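Local coordinates for hypothetical protein PH0435 (Pyrococcus horikoshii, PDB 2YV4) that is of unproven function but is the C-terminal domain of a Sua5-family protein that probably takes part in forming threonylcarbamoyladenosine in tRNA, at residues K19-E22 with L23-L27. Sequence-based numbering, arbitrary orientation.
Sequences KITE and LVKEL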
ATOM      1  N   LYS A  19      -0.786  10.914  -4.860  1.00 12.65           N
ATOM      2  CA  LYS A  19      -1.936  10.577  -4.031  1.00 11.65           C
ATOM      3  C   LYS A  19      -1.496   9.924  -2.719  1.00 12.34           C
ATOM      4  O   LYS A  19      -1.983  10.287  -1.644  1.00 11.35           O
ATOM      5  CB  LYS A  19      -2.883   9.653  -4.804  1.00 11.90           C
ATOM      6  CG  LYS A  19      -4.098   9.163  -4.009  1.00 16.03           C
ATOM      7  CD  LYS A  19      -4.990  10.305  -3.521  1.00 19.76           C
ATOM      8  CE  LYS A  19      -5.618  11.079  -4.670  1.00 20.75           C
ATOM      9  NZ  LYS A  19      -6.575  12.107  -4.166  1.00 22.94           N
ATOM     10  N   ILE A  20      -0.570   8.971  -2.797  1.00 10.20           N
ATOM     11  CA  ILE A  20      -0.091   8.312  -1.584  1.00  9.25           C
ATOM     12  C   ILE A  20       0.546   9.327  -0.632  1.00 11.41           C
ATOM     13  O   ILE A  20       0.268   9.324   0.569  1.00  8.98           O
ATOM     14  CB  ILE A  20       0.936   7.196  -1.907  1.00  7.56           C
ATOM     15  CG1 ILE A  20       0.230   6.059  -2.651  1.00  4.62           C
ATOM     16  CG2 ILE A  20       1.565   6.668  -0.615  1.00  7.13           C
ATOM     17  CD1 ILE A  20       1.135   4.928  -3.068  1.00  4.17           C
ATOM     18  N   THR A  21       1.396  10.197  -1.170  1.00 11.64           N
ATOM     19  CA  THR A  21       2.051  11.219  -0.357  1.00 13.30           C
ATOM     20  C   THR A  21       0.991  12.010   0.407  1.00 14.73           C
ATOM     21  O   THR A  21       1.132  12.269   1.605  1.00 13.12           O
ATOM     22  CB  THR A  21       2.852  12.192  -1.236  1.00 15.26           C
ATOM     23  OG1 THR A  21       3.784  11.450  -2.030  1.00 14.96           O
ATOM     24  CG2 THR A  21       3.609  13.202  -0.371  1.00 13.84           C
ATOM     25  N   GLU A  22      -0.075  12.372  -0.303  1.00 14.08           N
ATOM     26  CA  GLU A  22      -1.185  13.131   0.258  1.00 14.91           C
ATOM     27  C   GLU A  22      -1.890  12.370   1.378  1.00 13.43           C
ATOM     28  O   GLU A  22      -2.110  12.914   2.459  1.00 12.62           O
ATOM     29  CB  GLU A  22      -2.196  13.466  -0.847  1.00 19.32           C
ATOM     30  CG  GLU A  22      -3.420  14.245  -0.380  1.00 24.52           C
ATOM     31  CD  GLU A  22      -4.537  14.257  -1.419  1.00 29.95           C
ATOM     32  OE1 GLU A  22      -5.546  14.963  -1.209  1.00 32.75           O
ATOM     33  OE2 GLU A  22      -4.411  13.555  -2.444  1.00 33.04           O
ATOM     34  N   LEU A  23      -2.241  11.114   1.116  1.00 11.43           N
ATOM     35  CA  LEU A  23      -2.927  10.285   2.101  1.00 11.21           C
ATOM     36  C   LEU A  23      -2.119  10.063   3.380  1.00 11.04           C
ATOM     37  O   LEU A  23      -2.670  10.105   4.481  1.00  9.25           O
ATOM     38  CB  LEU A  23      -3.302   8.926   1.492  1.00 13.18           C
ATOM     39  CG  LEU A  23      -4.498   8.895   0.537  1.00 18.06           C
ATOM     40  CD1 LEU A  23      -4.628   7.507  -0.075  1.00 20.01           C
ATOM     41  CD2 LEU A  23      -5.774   9.269   1.290  1.00 20.23           C
ATOM     42  N   VAL A  24      -0.823   9.804   3.236  1.00 10.72           N
ATOM     43  CA  VAL A  24       0.031   9.592   4.394  1.00  9.64           C
ATOM     44  C   VAL A  24      -0.052  10.806   5.326  1.00 12.69           C
ATOM     45  O   VAL A  24      -0.299  10.665   6.526  1.00 12.99           O
ATOM     46  CB  VAL A  24       1.492   9.346   3.961  1.00  9.71           C
ATOM     47  CG1 VAL A  24       2.432   9.474   5.157  1.00  6.60           C
ATOM     48  CG2 VAL A  24       1.614   7.946   3.350  1.00  5.71           C
ATOM     49  N   LYS A  25       0.135  11.999   4.773  1.00 12.12           N
ATOM     50  CA  LYS A  25       0.062  13.212   5.578  1.00 15.05           C
ATOM     51  C   LYS A  25      -1.300  13.307   6.252  1.00 14.90           C
ATOM     52  O   LYS A  25      -1.389  13.604   7.442  1.00 14.96           O
ATOM     53  CB  LYS A  25       0.295  14.449   4.708  1.00 16.02           C
ATOM     54  CG  LYS A  25       1.721  14.613   4.238  1.00 16.56           C
ATOM     55  CD  LYS A  25       1.821  15.734   3.220  1.00 18.92           C
ATOM     56  CE  LYS A  25       3.226  15.856   2.660  1.00 18.59           C
ATOM     57  NZ  LYS A  25       3.284  16.892   1.595  1.00 19.43           N
ATOM     58  N   GLU A  26      -2.360  13.049   5.490  1.00 12.95           N
ATOM     59  CA  GLU A  26      -3.711  13.105   6.029  1.00 15.20           C
ATOM     60  C   GLU A  26      -3.901  12.130   7.183  1.00 15.46           C
ATOM     61  O   GLU A  26      -4.424  12.496   8.236  1.00 14.57           O
ATOM     62  CB  GLU A  26      -4.731  12.802   4.931  1.00 16.83           C
ATOM     63  CG  GLU A  26      -5.049  13.984   4.026  1.00 22.01           C
ATOM     64  CD  GLU A  26      -5.831  13.572   2.787  1.00 25.20           C
ATOM     65  OE1 GLU A  26      -6.591  12.583   2.866  1.00 27.57           O
ATOM     66  OE2 GLU A  26      -5.691  14.238   1.738  1.00 27.68           O
ATOM     67  N   LEU A  27      -3.475  10.889   6.986  1.00 13.27           N
ATOM     68  CA  LEU A  27      -3.613   9.884   8.027  1.00 13.95           C
ATOM     69  C   LEU A  27      -2.795  10.259   9.264  1.00 14.63           C
ATOM     70  O   LEU A  27      -3.273  10.131  10.391  1.00 13.65           O
ATOM     71  CB  LEU A  27      -3.193   8.515   7.482  1.00 14.62           C
ATOM     72  CG  LEU A  27      -4.097   8.030   6.340  1.00 15.26           C
ATOM     73  CD1 LEU A  27      -3.574   6.729   5.751  1.00 14.93           C
ATOM     74  CD2 LEU A  27      -5.517   7.848   6.867  1.00 16.10           C
TER
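With CG of Glu22 anti to the backbone N (chi1 179°) and CG of Glu26 turned anti to its carbonyl carbon, beside the N (chi1 -81°), the two carboxylates converge one turn apart on helix 13-29, an amphipathic helix packed against the parallel sheet of this alpha/beta domain. Glu22 OE1 and Glu26 OE2 come to 3.0 Å, two acceptors of like charge with their carboxylate planes perpendicular. Such closeness would probably raise the proton affinity of at least one carboxylate, although Lys19 offsets part of the charge: its NZ reaches the syn side of Glu22 OE2 at 3.1 Å in a salt bridge, standing 24° out of the carboxylate plane. Replacing Glu22 by an alanine removes the carboxylate and is likely to leave the ammonium of Lys19 without this mate. Next to the acids, Thr21 and Lys25 run alongside each other, Thr21 CG2 lying 4.0 Å from Lys25 CE, while Thr21 OG1 bonds back to the carbonyl of Lys17. Toward the sheet, Ile20 and Val24 both pack on Val36, and Leu23 reaches Val9 and Ile77. Between the two beta-branched residues, Ile20 CG2 meets Val24 CG2 at 4.2 Å; the backbone bond from Val24 N to Ile20 O spans 2.9 Å, and Val24 CG2 lies 3.4 Å from Ile20 O.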